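Local coordinates for protein hyaluronidase (Thermobaculum terrenum, PDB 5DIY) that probably acts as a hexosaminidase of glycoside hydrolase family 84, an O-GlcNAc hydrolase that takes N-acetylglucosamine into its barrel-shaped domain, at residues C[16-21]-C[256-261]; C[240-245]-C[314-319]; C[318-323]-C[433-438]. All blocks are in the same frame, centred on the assembly; numbering follows the deposited sequence.

Contact 1. Residues C[16-21]-C[256-261]; sequences KPWEHQ and ANPMAL
W18 reaches P258 and M259 across the seam where the (beta/alpha)8 (TIM) barrel closes, segment 16-21 following the first strand, 6-11, and segment 256-261 the eighth, 251-256. The benzo part of the indole meets the proline obliquely, with W18 CZ2 3.3 Å from P258 CG. At the pyrrole corner W18 NE1 donates to M259 O at 3.1 Å; the carbonyl is met in its plane, on a lone pair, with an N-H...O angle of 146°. A260 O lies at the same ring edge, close to the plane. CG of W18 stands anti to the carbonyl carbon (chi1 -73°), which carries the indole across to the 256-261 loop. Further out, F13, I9 and M26 pack about the indole, while E11 takes the backbone N-H of W18. N257, just before the proline, belongs to the N-acetylglucosamine site and accepts from the backbone N of G12, so this seam adjoins the sugar pocket. On the exposed flank K16 NZ forms a salt bridge with E19 OE2, E19 being the N-cap of helix 20-32. Between the backbones one water bridges K16 O, 2.6 Å away, and A260 O, 2.7 Å away.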
loop_
_atom_site.group_PDB
_atom_site.type_symbol
_atom_site.label_atom_id
_atom_site.label_comp_id
_atom_site.label_asym_id
_atom_site.label_seq_id
_atom_site.Cartn_x
_atom_site.Cartn_y
_atom_site.Cartn_z
ATOM N N LYS C 16 0.573 8.042 10.609
ATOM C CA LYS C 16 1.417 9.211 10.872
ATOM C C LYS C 16 1.644 10.025 9.601
ATOM O O LYS C 16 2.234 9.510 8.653
ATOM C CB LYS C 16 2.769 8.754 11.442
ATOM C CG LYS C 16 3.680 9.873 11.921
ATOM C CD LYS C 16 5.082 9.350 12.182
ATOM C CE LYS C 16 5.999 10.450 12.677
ATOM N NZ LYS C 16 6.185 11.522 11.665
ATOM N N PRO C 17 1.173 11.295 9.567
ATOM C CA PRO C 17 1.440 12.114 8.380
ATOM C C PRO C 17 2.932 12.321 8.117
ATOM O O PRO C 17 3.745 12.265 9.043
ATOM C CB PRO C 17 0.761 13.450 8.716
ATOM C CG PRO C 17 -0.300 13.103 9.697
ATOM C CD PRO C 17 0.282 11.993 10.515
ATOM N N TRP C 18 3.289 12.534 6.858
ATOM C CA TRP C 18 4.661 12.857 6.511
ATOM C C TRP C 18 5.116 14.144 7.209
ATOM O O TRP C 18 4.327 15.082 7.370
ATOM C CB TRP C 18 4.815 13.027 5.005
ATOM C CG TRP C 18 4.765 11.761 4.212
ATOM C CD1 TRP C 18 4.803 10.468 4.683
ATOM C CD2 TRP C 18 4.710 11.661 2.791
ATOM N NE1 TRP C 18 4.758 9.582 3.640
ATOM C CE2 TRP C 18 4.701 10.283 2.466
ATOM C CE3 TRP C 18 4.646 12.599 1.757
ATOM C CZ2 TRP C 18 4.652 9.828 1.151
ATOM C CZ3 TRP C 18 4.589 12.143 0.447
ATOM C CH2 TRP C 18 4.588 10.767 0.157
ATOM N N GLU C 19 6.387 14.168 7.612
ATOM C CA GLU C 19 7.015 15.358 8.190
ATOM C C GLU C 19 7.147 16.434 7.123
ATOM O O GLU C 19 7.223 16.133 5.921
ATOM C CB GLU C 19 8.424 15.047 8.717
ATOM C CG GLU C 19 8.507 14.033 9.846
ATOM C CD GLU C 19 7.967 14.533 11.172
ATOM O OE1 GLU C 19 7.712 15.750 11.327
ATOM O OE2 GLU C 19 7.795 13.692 12.076
ATOM N N HIS C 20 7.204 17.684 7.570
ATOM C CA HIS C 20 7.352 18.828 6.673
ATOM C C HIS C 20 8.564 18.682 5.748
ATOM O O HIS C 20 8.481 18.979 4.545
ATOM C CB HIS C 20 7.442 20.137 7.479
ATOM C CG HIS C 20 7.585 21.360 6.626
ATOM N ND1 HIS C 20 6.582 21.807 5.794
ATOM C CD2 HIS C 20 8.620 22.218 6.465
ATOM C CE1 HIS C 20 6.993 22.889 5.155
ATOM N NE2 HIS C 20 8.225 23.159 5.546
ATOM N N GLN C 21 9.677 18.215 6.310
ATOM C CA GLN C 21 10.911 18.025 5.545
ATOM C C GLN C 21 10.815 16.888 4.514
ATOM O O GLN C 21 11.397 16.970 3.432
ATOM C CB GLN C 21 12.091 17.766 6.497
ATOM C CG GLN C 21 13.457 17.827 5.830
ATOM C CD GLN C 21 13.698 19.157 5.136
ATOM O OE1 GLN C 21 13.448 20.226 5.712
ATOM N NE2 GLN C 21 14.157 19.099 3.882
ATOM N N ALA C 256 -1.096 8.422 -6.808
ATOM C CA ALA C 256 -0.737 7.262 -5.993
ATOM C C ALA C 256 -0.800 7.631 -4.520
ATOM O O ALA C 256 -0.178 8.610 -4.107
ATOM C CB ALA C 256 0.658 6.776 -6.347
ATOM N N ASN C 257 -1.558 6.866 -3.735
ATOM C CA ASN C 257 -1.523 6.986 -2.278
ATOM C C ASN C 257 -0.351 6.147 -1.723
ATOM O O ASN C 257 -0.393 4.912 -1.789
ATOM C CB ASN C 257 -2.858 6.545 -1.653
ATOM C CG ASN C 257 -3.038 7.037 -0.221
ATOM O OD1 ASN C 257 -2.262 7.850 0.277
ATOM N ND2 ASN C 257 -4.065 6.548 0.446
ATOM N N PRO C 258 0.697 6.807 -1.187
ATOM C CA PRO C 258 1.897 6.086 -0.761
ATOM C C PRO C 258 1.849 5.581 0.677
ATOM O O PRO C 258 0.844 5.738 1.370
ATOM C CB PRO C 258 2.990 7.144 -0.923
ATOM C CG PRO C 258 2.291 8.428 -0.630
ATOM C CD PRO C 258 0.838 8.253 -0.936
ATOM N N MET C 259 2.940 4.966 1.118
ATOM C CA MET C 259 3.059 4.515 2.503
ATOM C C MET C 259 3.375 5.695 3.412
ATOM O O MET C 259 3.958 6.697 2.974
ATOM C CB MET C 259 4.163 3.459 2.637
ATOM C CG MET C 259 3.937 2.209 1.799
ATOM S SD MET C 259 5.179 0.935 2.087
ATOM C CE MET C 259 6.495 1.533 1.040
ATOM N N ALA C 260 3.019 5.558 4.685
ATOM C CA ALA C 260 3.494 6.490 5.723
ATOM C C ALA C 260 5.035 6.468 5.889
ATOM O O ALA C 260 5.585 7.323 6.578
ATOM C CB ALA C 260 2.810 6.198 7.047
ATOM N N LEU C 261 5.699 5.467 5.300
ATOM C CA LEU C 261 7.152 5.439 5.087
ATOM C C LEU C 261 7.516 6.110 3.752
ATOM O O LEU C 261 7.416 5.470 2.698
ATOM C CB LEU C 261 7.640 3.979 5.070
ATOM C CG LEU C 261 7.286 3.099 6.265
ATOM C CD1 LEU C 261 7.792 1.687 6.029
ATOM C CD2 LEU C 261 7.857 3.679 7.544
HETATM O O HOH W 1 4.813 9.511 8.054
#

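Contact 2. Residues C[240-245]-C[314-319]; sequences YDHRDP and SCLEPE
With CG anti to the carbonyl carbon (chi1 -50°), the H242 ring swings out to L316 and E317, while a bend at chi2 (-62°) folds the E317 carboxylate back to meet it. The imidazole presents its edge: H242 CE1 lies 3.0 Å from L316 O and 3.2 Å from E317 OE2, both near the ring plane, and the carboxylate is turned 69° from that plane. As modelled, these would be C-H...O contacts of a polarised carbon; H242 ND1 also comes near L316 O but at a poor hydrogen-bonding angle. Beside the imidazole, the L316 side chain packs one methyl, CD2, against both D241 O, at 3.4 Å, and R243 NH1, at 3.1 Å, crossing the arginine at about a right angle. R243 is positioned chiefly from outside, by its salt bridge to D222, and only weakly by NH1 donating to D241 O, a bond that the methyl lies beside. D241 in turn receives the backbone N-H of H242 on OD1, and its CG sits over one face of the imidazole. Were H242 an alanine, the E317 carboxylate would probably lose the ring edge beside it and a gap would open next to L316 O. The contact joins the loop before the last barrel strand to the linker leading into helix 322-336. D241 OD2 and E317 OE2 are 4.3 Å apart, and one water donates to both, which is likely to ease the repulsion between two carboxylates if both are charged.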
loop_
_atom_site.group_PDB
_atom_site.type_symbol
_atom_site.label_atom_id
_atom_site.label_comp_id
_atom_site.label_asym_id
_atom_site.label_seq_id
_atom_site.Cartn_x
_atom_site.Cartn_y
_atom_site.Cartn_z
ATOM N N TYR C 240 4.968 -0.889 -9.338
ATOM C CA TYR C 240 3.655 -0.571 -9.895
ATOM C C TYR C 240 3.338 -1.590 -10.995
ATOM O O TYR C 240 4.210 -1.911 -11.810
ATOM C CB TYR C 240 3.673 0.845 -10.472
ATOM C CG TYR C 240 2.318 1.455 -10.729
ATOM C CD1 TYR C 240 1.447 1.730 -9.679
ATOM C CD2 TYR C 240 1.914 1.793 -12.021
ATOM C CE1 TYR C 240 0.203 2.308 -9.909
ATOM C CE2 TYR C 240 0.671 2.368 -12.259
ATOM C CZ TYR C 240 -0.174 2.621 -11.204
ATOM O OH TYR C 240 -1.382 3.198 -11.460
ATOM N N ASP C 241 2.121 -2.130 -10.996
ATOM C CA ASP C 241 1.802 -3.226 -11.915
ATOM C C ASP C 241 0.313 -3.401 -12.158
ATOM O O ASP C 241 -0.517 -2.934 -11.375
ATOM C CB ASP C 241 2.385 -4.547 -11.372
ATOM C CG ASP C 241 2.828 -5.509 -12.469
ATOM O OD1 ASP C 241 2.520 -5.301 -13.666
ATOM O OD2 ASP C 241 3.486 -6.506 -12.113
ATOM N N HIS C 242 0.007 -4.081 -13.266
ATOM C CA HIS C 242 -1.347 -4.522 -13.623
ATOM C C HIS C 242 -2.292 -3.367 -13.938
ATOM O O HIS C 242 -3.508 -3.485 -13.768
ATOM C CB HIS C 242 -1.927 -5.436 -12.539
ATOM C CG HIS C 242 -1.002 -6.537 -12.135
ATOM N ND1 HIS C 242 -0.842 -6.941 -10.827
ATOM C CD2 HIS C 242 -0.159 -7.299 -12.869
ATOM C CE1 HIS C 242 0.045 -7.919 -10.781
ATOM N NE2 HIS C 242 0.473 -8.156 -12.006
ATOM N N ARG C 243 -1.720 -2.264 -14.414
ATOM C CA ARG C 243 -2.488 -1.128 -14.897
ATOM C C ARG C 243 -2.348 -1.160 -16.403
ATOM O O ARG C 243 -1.231 -1.174 -16.918
ATOM C CB ARG C 243 -1.968 0.194 -14.312
ATOM C CG ARG C 243 -2.613 0.577 -12.988
ATOM C CD ARG C 243 -2.225 -0.374 -11.870
ATOM N NE ARG C 243 -2.928 -0.115 -10.607
ATOM C CZ ARG C 243 -3.313 -1.050 -9.729
ATOM N NH1 ARG C 243 -3.105 -2.351 -9.949
ATOM N NH2 ARG C 243 -3.942 -0.689 -8.615
ATOM N N ASP C 244 -3.479 -1.198 -17.105
ATOM C CA ASP C 244 -3.466 -1.388 -18.559
ATOM C C ASP C 244 -2.618 -0.318 -19.248
ATOM O O ASP C 244 -2.619 0.825 -18.809
ATOM C CB ASP C 244 -4.893 -1.395 -19.137
ATOM C CG ASP C 244 -5.508 -2.793 -19.189
ATOM O OD1 ASP C 244 -4.981 -3.733 -18.553
ATOM O OD2 ASP C 244 -6.544 -2.951 -19.867
ATOM N N PRO C 245 -1.870 -0.695 -20.306
ATOM C CA PRO C 245 -1.063 0.299 -21.042
ATOM C C PRO C 245 -1.840 1.469 -21.664
ATOM O O PRO C 245 -1.240 2.511 -21.930
ATOM C CB PRO C 245 -0.399 -0.527 -22.151
ATOM C CG PRO C 245 -0.398 -1.928 -21.661
ATOM C CD PRO C 245 -1.560 -2.080 -20.725
ATOM N N SER C 314 0.905 -7.839 -1.513
ATOM C CA SER C 314 0.203 -6.564 -1.652
ATOM C C SER C 314 -1.052 -6.822 -2.467
ATOM O O SER C 314 -1.236 -7.929 -2.970
ATOM C CB SER C 314 1.076 -5.531 -2.374
ATOM O OG SER C 314 1.202 -5.834 -3.751
ATOM N N CYS C 315 -1.886 -5.802 -2.649
ATOM C CA CYS C 315 -3.017 -5.900 -3.575
ATOM C C CYS C 315 -2.590 -6.327 -4.996
ATOM O O CYS C 315 -3.351 -6.990 -5.696
ATOM C CB CYS C 315 -3.781 -4.572 -3.641
ATOM S SG CYS C 315 -2.863 -3.195 -4.375
ATOM N N LEU C 316 -1.381 -5.947 -5.406
ATOM C CA LEU C 316 -0.837 -6.312 -6.721
ATOM C C LEU C 316 -0.405 -7.782 -6.803
ATOM O O LEU C 316 -0.490 -8.388 -7.865
ATOM C CB LEU C 316 0.352 -5.416 -7.078
ATOM C CG LEU C 316 0.108 -3.903 -7.085
ATOM C CD1 LEU C 316 1.387 -3.149 -7.412
ATOM C CD2 LEU C 316 -0.992 -3.533 -8.068
ATOM N N GLU C 317 0.083 -8.340 -5.696
ATOM C CA GLU C 317 0.466 -9.750 -5.635
ATOM C C GLU C 317 -0.070 -10.329 -4.339
ATOM O O GLU C 317 0.674 -10.447 -3.370
ATOM C CB GLU C 317 1.987 -9.910 -5.699
ATOM C CG GLU C 317 2.639 -9.404 -6.972
ATOM C CD GLU C 317 2.180 -10.123 -8.230
ATOM O OE1 GLU C 317 1.648 -11.250 -8.143
ATOM O OE2 GLU C 317 2.357 -9.545 -9.317
ATOM N N PRO C 318 -1.373 -10.663 -4.307
ATOM C CA PRO C 318 -2.001 -11.060 -3.046
ATOM C C PRO C 318 -1.641 -12.464 -2.517
ATOM O O PRO C 318 -1.882 -12.735 -1.346
ATOM C CB PRO C 318 -3.496 -10.978 -3.369
ATOM C CG PRO C 318 -3.571 -11.256 -4.831
ATOM C CD PRO C 318 -2.337 -10.641 -5.421
ATOM N N GLU C 319 -1.065 -13.332 -3.346
ATOM C CA GLU C 319 -0.805 -14.724 -2.931
ATOM C C GLU C 319 0.385 -14.807 -1.981
ATOM O O GLU C 319 1.158 -13.855 -1.832
ATOM C CB GLU C 319 -0.550 -15.628 -4.147
ATOM C CG GLU C 319 -1.636 -15.623 -5.221
ATOM C CD GLU C 319 -3.021 -15.983 -4.712
ATOM O OE1 GLU C 319 -3.133 -16.799 -3.772
ATOM O OE2 GLU C 319 -4.008 -15.449 -5.264
HETATM O O HOH W 2 3.886 -7.149 -9.471
#

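Contact 3. Residues C[318-323]-C[433-438]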
loop_
_atom_site.group_PDB
_atom_site.type_symbol
_atom_site.label_atom_id
_atom_site.label_comp_id
_atom_site.label_asym_id
_atom_site.label_seq_id
_atom_site.Cartn_x
_atom_site.Cartn_y
_atom_site.Cartn_z
ATOM N N PRO C 318 -1.373 -10.663 -4.307
ATOM C CA PRO C 318 -2.001 -11.060 -3.046
ATOM C C PRO C 318 -1.641 -12.464 -2.517
ATOM O O PRO C 318 -1.882 -12.735 -1.346
ATOM C CB PRO C 318 -3.496 -10.978 -3.369
ATOM C CG PRO C 318 -3.571 -11.256 -4.831
ATOM C CD PRO C 318 -2.337 -10.641 -5.421
ATOM N N GLU C 319 -1.065 -13.332 -3.346
ATOM C CA GLU C 319 -0.805 -14.724 -2.931
ATOM C C GLU C 319 0.385 -14.807 -1.981
ATOM O O GLU C 319 1.158 -13.855 -1.832
ATOM C CB GLU C 319 -0.550 -15.628 -4.147
ATOM C CG GLU C 319 -1.636 -15.623 -5.221
ATOM C CD GLU C 319 -3.021 -15.983 -4.712
ATOM O OE1 GLU C 319 -3.133 -16.799 -3.772
ATOM O OE2 GLU C 319 -4.008 -15.449 -5.264
ATOM N N GLU C 320 0.539 -15.959 -1.343
ATOM C CA GLU C 320 1.705 -16.203 -0.498
ATOM C C GLU C 320 2.955 -16.148 -1.384
ATOM O O GLU C 320 2.875 -16.503 -2.554
ATOM C CB GLU C 320 1.577 -17.539 0.232
ATOM C CG GLU C 320 0.595 -17.492 1.394
ATOM C CD GLU C 320 1.103 -16.630 2.549
ATOM O OE1 GLU C 320 2.031 -17.061 3.267
ATOM O OE2 GLU C 320 0.584 -15.511 2.730
ATOM N N PRO C 321 4.092 -15.645 -0.855
ATOM C CA PRO C 321 5.291 -15.459 -1.690
ATOM C C PRO C 321 5.630 -16.680 -2.544
ATOM O O PRO C 321 5.837 -17.769 -2.008
ATOM C CB PRO C 321 6.384 -15.176 -0.661
ATOM C CG PRO C 321 5.665 -14.472 0.445
ATOM C CD PRO C 321 4.275 -15.059 0.487
ATOM N N ALA C 322 5.670 -16.488 -3.864
ATOM C CA ALA C 322 5.672 -17.612 -4.810
ATOM C C ALA C 322 6.983 -18.394 -4.806
ATOM O O ALA C 322 6.968 -19.628 -4.786
ATOM C CB ALA C 322 5.333 -17.134 -6.218
ATOM N N TYR C 323 8.108 -17.679 -4.801
ATOM C CA TYR C 323 9.422 -18.325 -4.820
ATOM C C TYR C 323 9.598 -19.292 -3.646
ATOM O O TYR C 323 9.965 -20.449 -3.845
ATOM C CB TYR C 323 10.554 -17.284 -4.848
ATOM C CG TYR C 323 11.956 -17.877 -4.827
ATOM C CD1 TYR C 323 12.554 -18.256 -3.622
ATOM C CD2 TYR C 323 12.681 -18.053 -6.002
ATOM C CE1 TYR C 323 13.828 -18.791 -3.589
ATOM C CE2 TYR C 323 13.957 -18.594 -5.979
ATOM C CZ TYR C 323 14.527 -18.961 -4.768
ATOM O OH TYR C 323 15.795 -19.493 -4.722
ATOM N N ARG C 433 5.716 -8.623 14.003
ATOM C CA ARG C 433 4.983 -7.416 13.606
ATOM C C ARG C 433 4.812 -7.279 12.093
ATOM O O ARG C 433 3.893 -6.588 11.643
ATOM C CB ARG C 433 5.696 -6.165 14.125
ATOM C CG ARG C 433 5.825 -6.075 15.644
ATOM C CD ARG C 433 7.111 -5.351 16.015
ATOM N NE ARG C 433 7.162 -4.915 17.410
ATOM C CZ ARG C 433 8.233 -4.373 17.999
ATOM N NH1 ARG C 433 9.374 -4.192 17.325
ATOM N NH2 ARG C 433 8.164 -4.002 19.276
ATOM N N THR C 434 5.695 -7.907 11.314
ATOM C CA THR C 434 5.652 -7.798 9.852
ATOM C C THR C 434 5.196 -9.087 9.193
ATOM O O THR C 434 5.171 -10.150 9.819
ATOM C CB THR C 434 7.016 -7.428 9.246
ATOM O OG1 THR C 434 7.857 -8.585 9.162
ATOM C CG2 THR C 434 7.703 -6.316 10.037
ATOM N N ARG C 435 4.862 -8.970 7.910
ATOM C CA ARG C 435 4.448 -10.099 7.083
ATOM C C ARG C 435 5.573 -10.528 6.129
ATOM O O ARG C 435 5.310 -11.053 5.040
ATOM C CB ARG C 435 3.170 -9.729 6.309
ATOM C CG ARG C 435 2.466 -10.918 5.659
ATOM C CD ARG C 435 1.015 -11.092 6.064
ATOM N NE ARG C 435 0.078 -10.423 5.166
ATOM C CZ ARG C 435 -0.940 -10.981 4.496
ATOM N NH1 ARG C 435 -1.222 -12.280 4.553
ATOM N NH2 ARG C 435 -1.703 -10.199 3.747
ATOM N N VAL C 436 6.828 -10.315 6.532
ATOM C CA VAL C 436 7.970 -10.800 5.750
ATOM C C VAL C 436 7.939 -12.333 5.696
ATOM O O VAL C 436 7.656 -12.987 6.697
ATOM C CB VAL C 436 9.323 -10.265 6.289
ATOM C CG1 VAL C 436 9.695 -10.879 7.631
ATOM C CG2 VAL C 436 10.434 -10.480 5.270
ATOM N N CYS C 437 8.175 -12.873 4.501
ATOM C CA CYS C 437 8.074 -14.309 4.189
ATOM C C CYS C 437 6.652 -14.888 4.276
ATOM O O CYS C 437 6.478 -16.112 4.234
ATOM C CB CYS C 437 9.043 -15.144 5.045
ATOM S SG CYS C 437 10.742 -14.532 5.098
ATOM N N GLY C 438 5.637 -14.022 4.341
ATOM C CA GLY C 438 4.268 -14.450 4.620
ATOM C C GLY C 438 4.211 -15.427 5.778
ATOM O O GLY C 438 4.936 -15.275 6.773
HETATM O O HOH W 3 0.907 -14.251 5.202
#
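The close-packed half of this contact is P321 against the backbone of C437 and G438. P321 CG lies 3.9 Å from G438 N and 4.0 Å from C437 C, so the proline ring rests on the peptide link at the end of a type II beta turn, R435 to G438, closed by G438 N donating to R435 O. E320 extends this side: its OE1 sits 3.7 Å from G438 CA and accepts from the backbone N of D439. A CB on G438 would probably come too close to E320 OE1 and P321 CD, and the residue's positive phi (46°) independently favours glycine.

The other half is looser and wetter. E320 OE2 and R435 NH1 stand 4.1 Å apart, with the oxygen well out of the guanidinium plane, so no N-H is aimed at it and the attraction is of charges alone. One water bridges the pair, donating to E320 OE2 at 2.8 Å and accepting from R435 NH1 at 3.0 Å. Bends at chi2 and chi3 turn the arginine toward this glutamate, yet its salt bridge is with E234.

P321 is the N-cap of helix 322-336, and both E320 and P321 touch V440 of helix 440-451. The contact therefore joins the start of one helix to the turn preceding another, while V436 of the same turn packs on helix 373-398.

How the contacts relate
The three contacts run from the barrel's closing seam into the helical region. Contact 1 joins the loops after the first and eighth strands; contact 2, its centre about 21 Å away, ties the loop between strands 218-222 and 251-256 to the linker after helix 301-308. The two cross along the chain, 240-245 lying between 16-21 and 256-261, and 314-319 after both. Contact 3 starts where contact 2 ends, sharing P318 and E319, with centres about 15 Å apart, and carries that linker onto the turn before helix 440-451. It lies about 24 Å from contact 1, between centres. Segment 314-323, a linker entering helix 322-336, thus bridges the sugar-binding barrel and the C-terminal helices.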